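Local coordinates for protein luciferase (PDB 1VPR) that oxidises an open-chain tetrapyrrole luciferin with molecular oxygen to give the blue light flashes of a dinoflagellate, this chain being its third luciferase domain, at residues 77-82 against 305-310; 154-159 against 209-214; 236-241 against 262-267. One frame throughout, in Å; residues are numbered along the deposited sequence.

Interaction 1 of 3, residues 77-82 against 305-310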
ATOM      1  N   GLY A  77       4.171  -0.116 -20.556  1.00 15.84           N
ATOM      2  CA  GLY A  77       3.818   1.193 -21.088  1.00 14.13           C
ATOM      3  C   GLY A  77       2.325   1.327 -21.373  1.00 15.12           C
ATOM      4  O   GLY A  77       1.575   0.348 -21.354  1.00 15.55           O
ATOM      5  N   GLY A  78       1.888   2.557 -21.626  1.00 14.39           N
ATOM      6  CA  GLY A  78       0.490   2.818 -21.915  1.00 12.76           C
ATOM      7  C   GLY A  78       0.416   4.014 -22.837  1.00 12.26           C
ATOM      8  O   GLY A  78       1.441   4.635 -23.106  1.00 12.69           O
ATOM      9  N   PRO A  79      -0.779   4.395 -23.307  1.00 13.90           N
ATOM     10  CA  PRO A  79      -0.925   5.537 -24.216  1.00 14.37           C
ATOM     11  C   PRO A  79      -0.364   6.869 -23.758  1.00 15.68           C
ATOM     12  O   PRO A  79       0.046   7.679 -24.593  1.00 17.25           O
ATOM     13  CB  PRO A  79      -2.427   5.587 -24.480  1.00 14.64           C
ATOM     14  CG  PRO A  79      -3.015   4.933 -23.304  1.00 18.86           C
ATOM     15  CD  PRO A  79      -2.083   3.793 -22.998  1.00 15.14           C
ATOM     16  N   LEU A  80      -0.335   7.113 -22.451  1.00 13.92           N
ATOM     17  CA  LEU A  80       0.200   8.382 -21.961  1.00 15.01           C
ATOM     18  C   LEU A  80       1.710   8.346 -21.790  1.00 16.58           C
ATOM     19  O   LEU A  80       2.335   9.390 -21.638  1.00 15.97           O
ATOM     20  CB  LEU A  80      -0.443   8.747 -20.627  1.00 12.37           C
ATOM     21  CG  LEU A  80      -1.962   8.909 -20.612  1.00 14.24           C
ATOM     22  CD1 LEU A  80      -2.406   9.081 -19.131  1.00 15.40           C
ATOM     23  CD2 LEU A  80      -2.390  10.094 -21.483  1.00 12.07           C
ATOM     24  N   CYS A  81       2.298   7.154 -21.799  1.00 15.24           N
ATOM     25  CA  CYS A  81       3.746   7.023 -21.636  1.00 15.58           C
ATOM     26  C   CYS A  81       4.088   5.600 -22.056  1.00 16.16           C
ATOM     27  O   CYS A  81       3.973   4.649 -21.273  1.00 16.11           O
ATOM     28  CB  CYS A  81       4.159   7.238 -20.180  1.00 15.64           C
ATOM     29  SG  CYS A  81       5.957   7.035 -19.916  1.00 15.96           S
ATOM     30  N   GLU A  82       4.509   5.468 -23.306  1.00 18.10           N
ATOM     31  CA  GLU A  82       4.822   4.160 -23.870  1.00 20.35           C
ATOM     32  C   GLU A  82       6.150   3.593 -23.411  1.00 20.50           C
ATOM     33  O   GLU A  82       6.373   2.383 -23.515  1.00 19.19           O
ATOM     34  CB  GLU A  82       4.827   4.240 -25.401  1.00 21.09           C
ATOM     35  CG  GLU A  82       3.516   4.735 -26.032  1.00 24.24           C
ATOM     36  CD  GLU A  82       2.432   3.663 -26.085  1.00 28.67           C
ATOM     37  OE1 GLU A  82       1.331   3.961 -26.611  1.00 30.71           O
ATOM     38  OE2 GLU A  82       2.671   2.527 -25.604  1.00 29.99           O
ATOM     39  N   LYS A 305       2.418   8.199 -14.863  1.00 14.54           N
ATOM     40  CA  LYS A 305       1.106   7.777 -15.342  1.00 13.14           C
ATOM     41  C   LYS A 305       1.170   7.265 -16.790  1.00 14.53           C
ATOM     42  O   LYS A 305       1.514   8.013 -17.714  1.00 13.62           O
ATOM     43  CB  LYS A 305       0.112   8.932 -15.232  1.00 14.66           C
ATOM     44  CG  LYS A 305      -1.310   8.430 -15.090  1.00 14.28           C
ATOM     45  CD  LYS A 305      -2.330   9.535 -15.140  1.00 13.92           C
ATOM     46  CE  LYS A 305      -3.683   8.963 -14.796  1.00 13.94           C
ATOM     47  NZ  LYS A 305      -4.730  10.038 -14.759  1.00 12.86           N
ATOM     48  N   VAL A 306       0.854   5.988 -16.989  1.00 12.59           N
ATOM     49  CA  VAL A 306       0.921   5.422 -18.336  1.00 12.79           C
ATOM     50  C   VAL A 306      -0.457   5.353 -19.006  1.00 14.74           C
ATOM     51  O   VAL A 306      -0.557   5.208 -20.233  1.00 15.14           O
ATOM     52  CB  VAL A 306       1.620   4.023 -18.321  1.00 12.34           C
ATOM     53  CG1 VAL A 306       3.085   4.170 -17.811  1.00 12.70           C
ATOM     54  CG2 VAL A 306       0.856   3.037 -17.426  1.00 13.95           C
ATOM     55  N   SER A 307      -1.524   5.505 -18.226  1.00 14.12           N
ATOM     56  CA  SER A 307      -2.872   5.459 -18.802  1.00 14.64           C
ATOM     57  C   SER A 307      -3.935   6.043 -17.895  1.00 14.18           C
ATOM     58  O   SER A 307      -3.833   5.915 -16.692  1.00 14.25           O
ATOM     59  CB  SER A 307      -3.274   4.010 -19.075  1.00 14.48           C
ATOM     60  OG  SER A 307      -4.541   3.988 -19.713  1.00 14.04           O
ATOM     61  N   ASN A 308      -4.966   6.664 -18.473  1.00 12.00           N
ATOM     62  CA  ASN A 308      -6.075   7.185 -17.681  1.00 12.76           C
ATOM     63  C   ASN A 308      -7.035   6.037 -17.309  1.00 14.56           C
ATOM     64  O   ASN A 308      -7.944   6.215 -16.510  1.00 16.44           O
ATOM     65  CB  ASN A 308      -6.873   8.223 -18.470  1.00 13.71           C
ATOM     66  CG  ASN A 308      -6.189   9.566 -18.528  1.00 15.08           C
ATOM     67  OD1 ASN A 308      -5.412   9.916 -17.634  1.00 13.31           O
ATOM     68  ND2 ASN A 308      -6.487  10.343 -19.573  1.00 15.84           N
ATOM     69  N   ASP A 309      -6.816   4.856 -17.880  1.00 12.55           N
ATOM     70  CA  ASP A 309      -7.663   3.699 -17.636  1.00 14.06           C
ATOM     71  C   ASP A 309      -6.981   2.680 -16.724  1.00 15.97           C
ATOM     72  O   ASP A 309      -5.909   2.140 -17.062  1.00 14.71           O
ATOM     73  CB  ASP A 309      -7.997   3.043 -18.984  1.00 15.70           C
ATOM     74  CG  ASP A 309      -8.994   1.921 -18.864  1.00 17.79           C
ATOM     75  OD1 ASP A 309      -9.323   1.340 -19.918  1.00 22.15           O
ATOM     76  OD2 ASP A 309      -9.459   1.621 -17.740  1.00 17.66           O
ATOM     77  N   PRO A 310      -7.574   2.407 -15.543  1.00 14.64           N
ATOM     78  CA  PRO A 310      -6.944   1.431 -14.648  1.00 15.16           C
ATOM     79  C   PRO A 310      -7.104   0.007 -15.192  1.00 16.01           C
ATOM     80  O   PRO A 310      -6.362  -0.904 -14.797  1.00 14.05           O
ATOM     81  CB  PRO A 310      -7.707   1.631 -13.343  1.00 14.49           C
ATOM     82  CG  PRO A 310      -9.103   1.970 -13.836  1.00 14.53           C
ATOM     83  CD  PRO A 310      -8.772   2.991 -14.917  1.00 14.97           C
TER
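Leu80 reaches over the end of strand 297-307 and crosses the side chain of Asn308 at about a right angle, its CD1 lying 3.5 Å from Asn308 OD1. With CG beside its own backbone N (chi1 -59°), the leucine sends that methyl along Ser307 and Asn308, while the extended aliphatic chain of Lys305 runs close to the same methyl, its CD 4.0 Å from Leu80 CD1. The Lys305 ammonium holds Asn308 OD1 at 3.0 Å from NZ and also bonds to His162 O, which fixes the turn of the amide that the leucine methyl meets. The loop itself is a type I turn from Gly78 to Cys81, set against a classic beta bulge in which Val306 and Ser307 both face Arg164 of the neighbouring strand of the calycin barrel. Leu80 N bonds to Val306 O over 2.9 Å, the donor standing 47° out of the carbonyl plane. At the far end of the turn, Val306 CG1 rests against Cys81, 4.0 Å from Cys81 CB. Gly78 brings its CA to 3.1 Å from Val306 O, a CA-H...O contact. Past the bulge, Ser307 OG accepts from Asp309 N in an ST turn as the chain leaves the sheet.

Interaction 2 of 3, residues 154-159 against 209-214; sequences YVPKTN and INQFGD
Asn159 reaches across to the end of strand 206-212 and takes the backbone N-H of Gly213 on its side-chain oxygen, OD1 to Gly213 N 2.7 Å. The bond is nearly straight, 170° at the hydrogen, with the donor tilted 20° from the plane of the amide. A chi1 of -57° sets CG beside the asparagine's own N and brings the amide against Gln211, whose CG is 3.5 Å from Asn159 OD1. Gln211 answers from the strand with an extended side chain that runs alongside the backbone of Asn159, its CD nearest Asn159 CA, then splits its amide between two tasks: OE1 accepts from Leu161 N, and NE2 gives a hydrogen to Gly213 O at 3.2 Å, in the carbonyl plane. Both polar groups of Gly213 are thus held by side-chain amides just where the chain leaves its strand and turns back into strand 215-219, a hairpin of the luciferase domain's calycin-type antiparallel barrel. Gly213 turns the chain with positive phi, and Val155 packs its CG1 3.6 Å from Gly213 CA. The ring of Pro156 crosses the Gln211 side chain at about a right angle, its CB 3.7 Å from Gln211 NE2, while its CD comes to 3.4 Å from Gly213 O. Elsewhere on the loop, Glu257 bonds the N-H groups of Lys157 and Thr158 and the hydroxyl of Tyr154.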
ATOM      1  N   TYR A 154     -13.509  17.570   1.505  1.00 20.43           N
ATOM      2  CA  TYR A 154     -13.215  17.947   0.131  1.00 19.14           C
ATOM      3  C   TYR A 154     -13.459  16.758  -0.800  1.00 19.08           C
ATOM      4  O   TYR A 154     -13.110  15.625  -0.476  1.00 19.42           O
ATOM      5  CB  TYR A 154     -11.753  18.381  -0.008  1.00 17.24           C
ATOM      6  CG  TYR A 154     -11.434  18.849  -1.393  1.00 17.26           C
ATOM      7  CD1 TYR A 154     -11.905  20.070  -1.854  1.00 18.43           C
ATOM      8  CD2 TYR A 154     -10.725  18.047  -2.280  1.00 17.35           C
ATOM      9  CE1 TYR A 154     -11.686  20.475  -3.167  1.00 18.99           C
ATOM     10  CE2 TYR A 154     -10.496  18.451  -3.592  1.00 18.18           C
ATOM     11  CZ  TYR A 154     -10.983  19.659  -4.030  1.00 17.38           C
ATOM     12  OH  TYR A 154     -10.795  20.041  -5.335  1.00 19.53           O
ATOM     13  N   VAL A 155     -14.058  17.019  -1.954  1.00 19.32           N
ATOM     14  CA  VAL A 155     -14.306  15.948  -2.908  1.00 17.33           C
ATOM     15  C   VAL A 155     -13.599  16.303  -4.206  1.00 16.42           C
ATOM     16  O   VAL A 155     -13.988  17.249  -4.891  1.00 15.97           O
ATOM     17  CB  VAL A 155     -15.822  15.767  -3.187  1.00 17.26           C
ATOM     18  CG1 VAL A 155     -16.028  14.571  -4.116  1.00 15.43           C
ATOM     19  CG2 VAL A 155     -16.596  15.591  -1.862  1.00 14.43           C
ATOM     20  N   PRO A 156     -12.532  15.561  -4.560  1.00 14.70           N
ATOM     21  CA  PRO A 156     -11.828  15.871  -5.802  1.00 15.97           C
ATOM     22  C   PRO A 156     -12.800  15.950  -6.956  1.00 18.96           C
ATOM     23  O   PRO A 156     -13.737  15.146  -7.043  1.00 18.30           O
ATOM     24  CB  PRO A 156     -10.834  14.720  -5.923  1.00 16.84           C
ATOM     25  CG  PRO A 156     -10.440  14.516  -4.456  1.00 12.43           C
ATOM     26  CD  PRO A 156     -11.824  14.506  -3.805  1.00 13.33           C
ATOM     27  N   LYS A 157     -12.585  16.916  -7.839  1.00 18.11           N
ATOM     28  CA  LYS A 157     -13.492  17.102  -8.962  1.00 22.11           C
ATOM     29  C   LYS A 157     -13.071  16.439 -10.267  1.00 20.87           C
ATOM     30  O   LYS A 157     -13.926  16.059 -11.086  1.00 23.24           O
ATOM     31  CB  LYS A 157     -13.697  18.606  -9.232  1.00 24.90           C
ATOM     32  CG  LYS A 157     -14.100  19.446  -8.024  1.00 27.33           C
ATOM     33  CD  LYS A 157     -15.351  18.912  -7.354  1.00 30.92           C
ATOM     34  CE  LYS A 157     -15.783  19.807  -6.188  1.00 32.58           C
ATOM     35  NZ  LYS A 157     -14.652  20.111  -5.243  1.00 34.17           N
ATOM     36  N   THR A 158     -11.772  16.293 -10.488  1.00 18.96           N
ATOM     37  CA  THR A 158     -11.327  15.705 -11.738  1.00 19.68           C
ATOM     38  C   THR A 158     -10.817  14.263 -11.696  1.00 19.65           C
ATOM     39  O   THR A 158     -10.351  13.766 -12.717  1.00 19.28           O
ATOM     40  CB  THR A 158     -10.230  16.584 -12.390  1.00 20.90           C
ATOM     41  OG1 THR A 158      -9.047  16.556 -11.584  1.00 19.66           O
ATOM     42  CG2 THR A 158     -10.711  18.037 -12.505  1.00 24.10           C
ATOM     43  N   ASN A 159     -10.900  13.598 -10.539  1.00 18.46           N
ATOM     44  CA  ASN A 159     -10.419  12.216 -10.402  1.00 16.94           C
ATOM     45  C   ASN A 159      -9.054  12.017 -11.060  1.00 16.09           C
ATOM     46  O   ASN A 159      -8.867  11.122 -11.896  1.00 16.95           O
ATOM     47  CB  ASN A 159     -11.433  11.264 -11.028  1.00 16.92           C
ATOM     48  CG  ASN A 159     -12.796  11.404 -10.421  1.00 19.05           C
ATOM     49  OD1 ASN A 159     -12.936  11.522  -9.201  1.00 21.40           O
ATOM     50  ND2 ASN A 159     -13.818  11.384 -11.257  1.00 18.90           N
ATOM     51  N   ILE A 209      -5.823   2.611 -10.154  1.00 12.41           N
ATOM     52  CA  ILE A 209      -6.741   3.304  -9.265  1.00 10.69           C
ATOM     53  C   ILE A 209      -8.021   3.682  -9.972  1.00 12.19           C
ATOM     54  O   ILE A 209      -8.004   4.203 -11.095  1.00 12.77           O
ATOM     55  CB  ILE A 209      -6.096   4.612  -8.736  1.00 12.52           C
ATOM     56  CG1 ILE A 209      -4.820   4.297  -7.977  1.00 10.98           C
ATOM     57  CG2 ILE A 209      -7.074   5.377  -7.823  1.00  8.76           C
ATOM     58  CD1 ILE A 209      -4.001   5.582  -7.626  1.00 14.96           C
ATOM     59  N   ASN A 210      -9.130   3.404  -9.315  1.00 10.46           N
ATOM     60  CA  ASN A 210     -10.432   3.785  -9.812  1.00 12.69           C
ATOM     61  C   ASN A 210     -10.735   4.866  -8.802  1.00 13.06           C
ATOM     62  O   ASN A 210     -10.719   4.598  -7.591  1.00 13.25           O
ATOM     63  CB  ASN A 210     -11.450   2.657  -9.642  1.00 12.51           C
ATOM     64  CG  ASN A 210     -11.523   1.761 -10.856  1.00 14.69           C
ATOM     65  OD1 ASN A 210     -12.236   2.063 -11.821  1.00  9.56           O
ATOM     66  ND2 ASN A 210     -10.772   0.667 -10.827  1.00 10.96           N
ATOM     67  N   GLN A 211     -10.999   6.076  -9.269  1.00 13.92           N
ATOM     68  CA  GLN A 211     -11.307   7.161  -8.344  1.00 13.29           C
ATOM     69  C   GLN A 211     -12.609   7.846  -8.716  1.00 14.35           C
ATOM     70  O   GLN A 211     -12.813   8.198  -9.877  1.00 14.28           O
ATOM     71  CB  GLN A 211     -10.178   8.204  -8.321  1.00 12.57           C
ATOM     72  CG  GLN A 211     -10.605   9.518  -7.598  1.00 13.11           C
ATOM     73  CD  GLN A 211      -9.499  10.553  -7.455  1.00 14.10           C
ATOM     74  OE1 GLN A 211      -8.624  10.677  -8.310  1.00 15.01           O
ATOM     75  NE2 GLN A 211      -9.549  11.327  -6.372  1.00 14.57           N
ATOM     76  N   PHE A 212     -13.501   8.000  -7.737  1.00 13.85           N
ATOM     77  CA  PHE A 212     -14.753   8.705  -7.974  1.00 16.57           C
ATOM     78  C   PHE A 212     -14.882   9.691  -6.803  1.00 13.36           C
ATOM     79  O   PHE A 212     -15.417   9.354  -5.753  1.00 12.70           O
ATOM     80  CB  PHE A 212     -15.943   7.746  -7.976  1.00 16.95           C
ATOM     81  CG  PHE A 212     -17.256   8.424  -8.341  1.00 25.07           C
ATOM     82  CD1 PHE A 212     -17.590   8.665  -9.677  1.00 26.97           C
ATOM     83  CD2 PHE A 212     -18.163   8.818  -7.338  1.00 27.36           C
ATOM     84  CE1 PHE A 212     -18.812   9.284 -10.017  1.00 28.02           C
ATOM     85  CE2 PHE A 212     -19.378   9.431  -7.668  1.00 27.01           C
ATOM     86  CZ  PHE A 212     -19.698   9.660  -9.010  1.00 27.67           C
ATOM     87  N   GLY A 213     -14.370  10.899  -6.983  1.00 14.68           N
ATOM     88  CA  GLY A 213     -14.435  11.876  -5.906  1.00 13.21           C
ATOM     89  C   GLY A 213     -13.570  11.459  -4.724  1.00 12.78           C
ATOM     90  O   GLY A 213     -12.354  11.287  -4.858  1.00 14.44           O
ATOM     91  N   ASP A 214     -14.206  11.250  -3.576  1.00 13.27           N
ATOM     92  CA  ASP A 214     -13.494  10.867  -2.367  1.00 16.04           C
ATOM     93  C   ASP A 214     -13.489   9.359  -2.081  1.00 16.43           C
ATOM     94  O   ASP A 214     -13.126   8.929  -0.971  1.00 15.53           O
ATOM     95  CB  ASP A 214     -14.081  11.623  -1.168  1.00 16.20           C
ATOM     96  CG  ASP A 214     -15.573  11.394  -1.009  1.00 20.00           C
ATOM     97  OD1 ASP A 214     -16.170  11.911  -0.046  1.00 19.92           O
ATOM     98  OD2 ASP A 214     -16.166  10.693  -1.848  1.00 18.69           O
TER

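Interaction 3 of 3, residues 236-241 against 262-267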
ATOM      1  N   HIS A 236     -11.836   7.508   6.297  1.00 14.79           N
ATOM      2  CA  HIS A 236     -12.286   6.246   6.884  1.00 13.64           C
ATOM      3  C   HIS A 236     -11.215   5.170   6.879  1.00 13.03           C
ATOM      4  O   HIS A 236     -10.465   5.029   5.924  1.00 13.87           O
ATOM      5  CB  HIS A 236     -13.546   5.758   6.151  1.00 15.02           C
ATOM      6  CG  HIS A 236     -14.737   6.650   6.353  1.00 16.47           C
ATOM      7  ND1 HIS A 236     -15.609   6.494   7.410  1.00 16.64           N
ATOM      8  CD2 HIS A 236     -15.168   7.738   5.665  1.00 16.25           C
ATOM      9  CE1 HIS A 236     -16.533   7.442   7.359  1.00 17.42           C
ATOM     10  NE2 HIS A 236     -16.288   8.209   6.310  1.00 16.06           N
ATOM     11  N   TYR A 237     -11.154   4.410   7.968  1.00 10.98           N
ATOM     12  CA  TYR A 237     -10.155   3.361   8.141  1.00 11.97           C
ATOM     13  C   TYR A 237     -10.323   2.151   7.234  1.00 11.19           C
ATOM     14  O   TYR A 237     -11.411   1.840   6.749  1.00 12.05           O
ATOM     15  CB  TYR A 237     -10.179   2.837   9.592  1.00 11.96           C
ATOM     16  CG  TYR A 237      -9.176   3.477  10.526  1.00 14.70           C
ATOM     17  CD1 TYR A 237      -9.534   4.542  11.345  1.00 13.98           C
ATOM     18  CD2 TYR A 237      -7.877   3.005  10.595  1.00 13.00           C
ATOM     19  CE1 TYR A 237      -8.615   5.114  12.214  1.00 14.46           C
ATOM     20  CE2 TYR A 237      -6.954   3.566  11.448  1.00 15.88           C
ATOM     21  CZ  TYR A 237      -7.334   4.620  12.254  1.00 15.29           C
ATOM     22  OH  TYR A 237      -6.414   5.168  13.091  1.00 15.25           O
ATOM     23  N   PHE A 238      -9.213   1.477   6.989  1.00 12.21           N
ATOM     24  CA  PHE A 238      -9.256   0.238   6.254  1.00 13.54           C
ATOM     25  C   PHE A 238      -8.104  -0.581   6.781  1.00 12.58           C
ATOM     26  O   PHE A 238      -7.168  -0.068   7.399  1.00 14.20           O
ATOM     27  CB  PHE A 238      -9.252   0.428   4.714  1.00 12.27           C
ATOM     28  CG  PHE A 238      -8.035   1.113   4.156  1.00 13.39           C
ATOM     29  CD1 PHE A 238      -7.046   0.376   3.519  1.00 10.85           C
ATOM     30  CD2 PHE A 238      -7.920   2.498   4.203  1.00 10.44           C
ATOM     31  CE1 PHE A 238      -5.945   1.016   2.924  1.00 12.47           C
ATOM     32  CE2 PHE A 238      -6.842   3.142   3.619  1.00 10.21           C
ATOM     33  CZ  PHE A 238      -5.846   2.395   2.970  1.00 12.31           C
ATOM     34  N   TYR A 239      -8.191  -1.871   6.558  1.00 14.82           N
ATOM     35  CA  TYR A 239      -7.216  -2.804   7.068  1.00 12.71           C
ATOM     36  C   TYR A 239      -6.341  -3.355   5.937  1.00 14.57           C
ATOM     37  O   TYR A 239      -6.857  -3.796   4.908  1.00 13.94           O
ATOM     38  CB  TYR A 239      -7.987  -3.934   7.752  1.00 14.56           C
ATOM     39  CG  TYR A 239      -7.173  -5.174   8.057  1.00 15.25           C
ATOM     40  CD1 TYR A 239      -5.951  -5.074   8.718  1.00 17.20           C
ATOM     41  CD2 TYR A 239      -7.632  -6.448   7.688  1.00 15.15           C
ATOM     42  CE1 TYR A 239      -5.193  -6.206   9.022  1.00 17.34           C
ATOM     43  CE2 TYR A 239      -6.881  -7.591   7.978  1.00 17.28           C
ATOM     44  CZ  TYR A 239      -5.658  -7.454   8.653  1.00 16.98           C
ATOM     45  OH  TYR A 239      -4.914  -8.559   9.007  1.00 17.86           O
ATOM     46  N   GLU A 240      -5.027  -3.304   6.129  1.00 15.73           N
ATOM     47  CA  GLU A 240      -4.100  -3.836   5.146  1.00 15.10           C
ATOM     48  C   GLU A 240      -3.296  -5.025   5.672  1.00 16.20           C
ATOM     49  O   GLU A 240      -2.336  -4.843   6.417  1.00 16.80           O
ATOM     50  CB  GLU A 240      -3.111  -2.758   4.685  1.00 18.04           C
ATOM     51  CG  GLU A 240      -3.714  -1.679   3.799  1.00 15.99           C
ATOM     52  CD  GLU A 240      -3.773  -2.096   2.330  1.00 19.42           C
ATOM     53  OE1 GLU A 240      -3.898  -3.317   2.039  1.00 18.21           O
ATOM     54  OE2 GLU A 240      -3.712  -1.188   1.472  1.00 17.67           O
ATOM     55  N   PRO A 241      -3.714  -6.261   5.353  1.00 14.29           N
ATOM     56  CA  PRO A 241      -2.909  -7.393   5.834  1.00 15.07           C
ATOM     57  C   PRO A 241      -1.696  -7.447   4.900  1.00 15.86           C
ATOM     58  O   PRO A 241      -1.836  -7.230   3.689  1.00 17.59           O
ATOM     59  CB  PRO A 241      -3.829  -8.598   5.639  1.00 13.42           C
ATOM     60  CG  PRO A 241      -4.816  -8.137   4.584  1.00 14.29           C
ATOM     61  CD  PRO A 241      -5.064  -6.703   4.968  1.00 12.67           C
ATOM     62  N   GLY A 262      -2.314  10.738   4.496  1.00 10.20           N
ATOM     63  CA  GLY A 262      -2.828   9.677   5.353  1.00 12.10           C
ATOM     64  C   GLY A 262      -1.806   9.147   6.324  1.00 10.78           C
ATOM     65  O   GLY A 262      -0.742   9.740   6.532  1.00 13.10           O
ATOM     66  N   PHE A 263      -2.117   8.024   6.930  1.00 12.52           N
ATOM     67  CA  PHE A 263      -1.197   7.431   7.885  1.00 12.96           C
ATOM     68  C   PHE A 263      -1.579   5.976   7.997  1.00 14.35           C
ATOM     69  O   PHE A 263      -2.713   5.607   7.657  1.00 13.24           O
ATOM     70  CB  PHE A 263      -1.359   8.083   9.261  1.00 13.07           C
ATOM     71  CG  PHE A 263      -2.706   7.880   9.853  1.00 14.10           C
ATOM     72  CD1 PHE A 263      -3.781   8.698   9.478  1.00 12.82           C
ATOM     73  CD2 PHE A 263      -2.928   6.844  10.759  1.00 13.94           C
ATOM     74  CE1 PHE A 263      -5.046   8.482  10.001  1.00 12.42           C
ATOM     75  CE2 PHE A 263      -4.204   6.620  11.285  1.00 13.50           C
ATOM     76  CZ  PHE A 263      -5.249   7.429  10.914  1.00 12.67           C
ATOM     77  N   PHE A 264      -0.644   5.154   8.473  1.00 14.23           N
ATOM     78  CA  PHE A 264      -0.899   3.733   8.661  1.00 14.53           C
ATOM     79  C   PHE A 264      -0.255   3.302   9.957  1.00 14.89           C
ATOM     80  O   PHE A 264       0.925   3.534  10.154  1.00 13.69           O
ATOM     81  CB  PHE A 264      -0.306   2.883   7.528  1.00 13.39           C
ATOM     82  CG  PHE A 264      -1.000   3.055   6.220  1.00 15.74           C
ATOM     83  CD1 PHE A 264      -0.670   4.101   5.381  1.00 16.16           C
ATOM     84  CD2 PHE A 264      -2.059   2.225   5.875  1.00 15.81           C
ATOM     85  CE1 PHE A 264      -1.394   4.334   4.217  1.00 16.97           C
ATOM     86  CE2 PHE A 264      -2.783   2.446   4.715  1.00 15.90           C
ATOM     87  CZ  PHE A 264      -2.456   3.504   3.886  1.00 17.25           C
ATOM     88  N   TRP A 265      -1.042   2.676  10.822  1.00 14.10           N
ATOM     89  CA  TRP A 265      -0.550   2.162  12.090  1.00 16.15           C
ATOM     90  C   TRP A 265      -0.070   0.748  11.850  1.00 15.75           C
ATOM     91  O   TRP A 265      -0.862  -0.110  11.471  1.00 16.51           O
ATOM     92  CB  TRP A 265      -1.660   2.110  13.134  1.00 15.31           C
ATOM     93  CG  TRP A 265      -1.923   3.412  13.818  1.00 17.15           C
ATOM     94  CD1 TRP A 265      -2.955   4.268  13.581  1.00 14.56           C
ATOM     95  CD2 TRP A 265      -1.138   4.003  14.867  1.00 17.22           C
ATOM     96  NE1 TRP A 265      -2.866   5.368  14.413  1.00 16.95           N
ATOM     97  CE2 TRP A 265      -1.762   5.226  15.216  1.00 17.91           C
ATOM     98  CE3 TRP A 265       0.025   3.620  15.545  1.00 19.03           C
ATOM     99  CZ2 TRP A 265      -1.259   6.066  16.219  1.00 15.44           C
ATOM    100  CZ3 TRP A 265       0.529   4.467  16.550  1.00 19.06           C
ATOM    101  CH2 TRP A 265      -0.117   5.666  16.871  1.00 18.41           C
ATOM    102  N   GLU A 266       1.220   0.512  12.064  1.00 15.06           N
ATOM    103  CA  GLU A 266       1.808  -0.821  11.898  1.00 15.76           C
ATOM    104  C   GLU A 266       1.663  -1.422  13.297  1.00 17.55           C
ATOM    105  O   GLU A 266       2.442  -1.113  14.213  1.00 18.80           O
ATOM    106  CB  GLU A 266       3.279  -0.683  11.498  1.00 14.82           C
ATOM    107  CG  GLU A 266       4.029  -1.991  11.277  1.00 16.46           C
ATOM    108  CD  GLU A 266       5.479  -1.738  10.896  1.00 17.18           C
ATOM    109  OE1 GLU A 266       6.233  -1.262  11.779  1.00 16.04           O
ATOM    110  OE2 GLU A 266       5.852  -1.992   9.716  1.00 14.78           O
HETATM  111  N   MSE A 267       0.654  -2.281  13.450  1.00 17.95           N
HETATM  112  CA  MSE A 267       0.313  -2.845  14.735  1.00 16.95           C
HETATM  113  C   MSE A 267       1.381  -3.630  15.483  1.00 19.40           C
HETATM  114  O   MSE A 267       1.448  -3.559  16.706  1.00 19.58           O
HETATM  115  CB  MSE A 267      -0.957  -3.682  14.601  1.00 18.59           C
HETATM  116  CG  MSE A 267      -2.176  -2.920  14.047  1.00 12.18           C
HETATM  117 SE   MSE A 267      -2.532  -1.298  15.038  1.00 21.89          SE
HETATM  118  CE  MSE A 267      -2.521  -2.066  16.824  1.00 16.25           C
TER
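Strands 237-241 and 262-266 do not pair; their axes pass 9.0 Å apart with the N-to-C directions at 50°, and strand 247-253 lies between them in the sheet; the contact is made by side chains. Tyr237 and Phe263 carry one end of it. The edge of the Phe263 ring is turned toward the face of Tyr237 in an offset edge-to-face arrangement, planes at 85° and centroids 5.7 Å apart, with Phe263 CZ 3.7 Å from Tyr237 CZ. The phenol oxygen meets the same Phe263 edge, near the plane of that ring, Tyr237 OH to Phe263 CE2 3.2 Å. Tyr237 OH also approaches the edge of the Trp265 indole, 3.6 Å from Trp265 CD1; the indole NE1 is itself bonded to Pro144 O. Phe263 has CG between its backbone N and carbonyl carbon (chi1 63°), which swings the ring off the strand to meet the tyrosine.

The second aromatic pair, Phe238 with Phe264, lies on the opposite face of this sheet of the calycin-type barrel. Here the tip of Phe238 comes to the edge of the Phe264 ring, CZ to CE2 3.5 Å, and the rings stand nearly perpendicular in an oblique pair. Glu240 CG lies near Phe264 CE2, at 4.3 Å, while its carboxylate bonds to Arg230 in a salt bridge. Trp232, stacked on Phe238, and His200, which meets Phe264, extend this second pair only. No hydrogen bond joins the two segments, so the contact depends on how the rings fit together, with the tyrosine oxygen probably drawn weakly to the slightly positive C-H edges of Phe263 and Trp265.

In the fold
From the N terminus, the loop 77-82 comes first and is met by residues 305-310, at the end of the last barrel strand, so that interaction 1 closes a loop of more than 220 residues, the widest of the three. Within that span lie the other two. Interaction 2 joins the loop before strand 163-169 to the end of strand 206-212 and closes before interaction 3 opens; the latter then spans strand 247-253 to bring strands 237-241 and 259-266 together. All three reach the same ten-stranded antiparallel sheet. Interactions 1 and 2 touch through Pro310, whose CB lies 3.4 Å from Ile209 O, whereas interaction 3 lies apart, its nearest atoms about 7 Å from interaction 2 and about 16 Å from interaction 1.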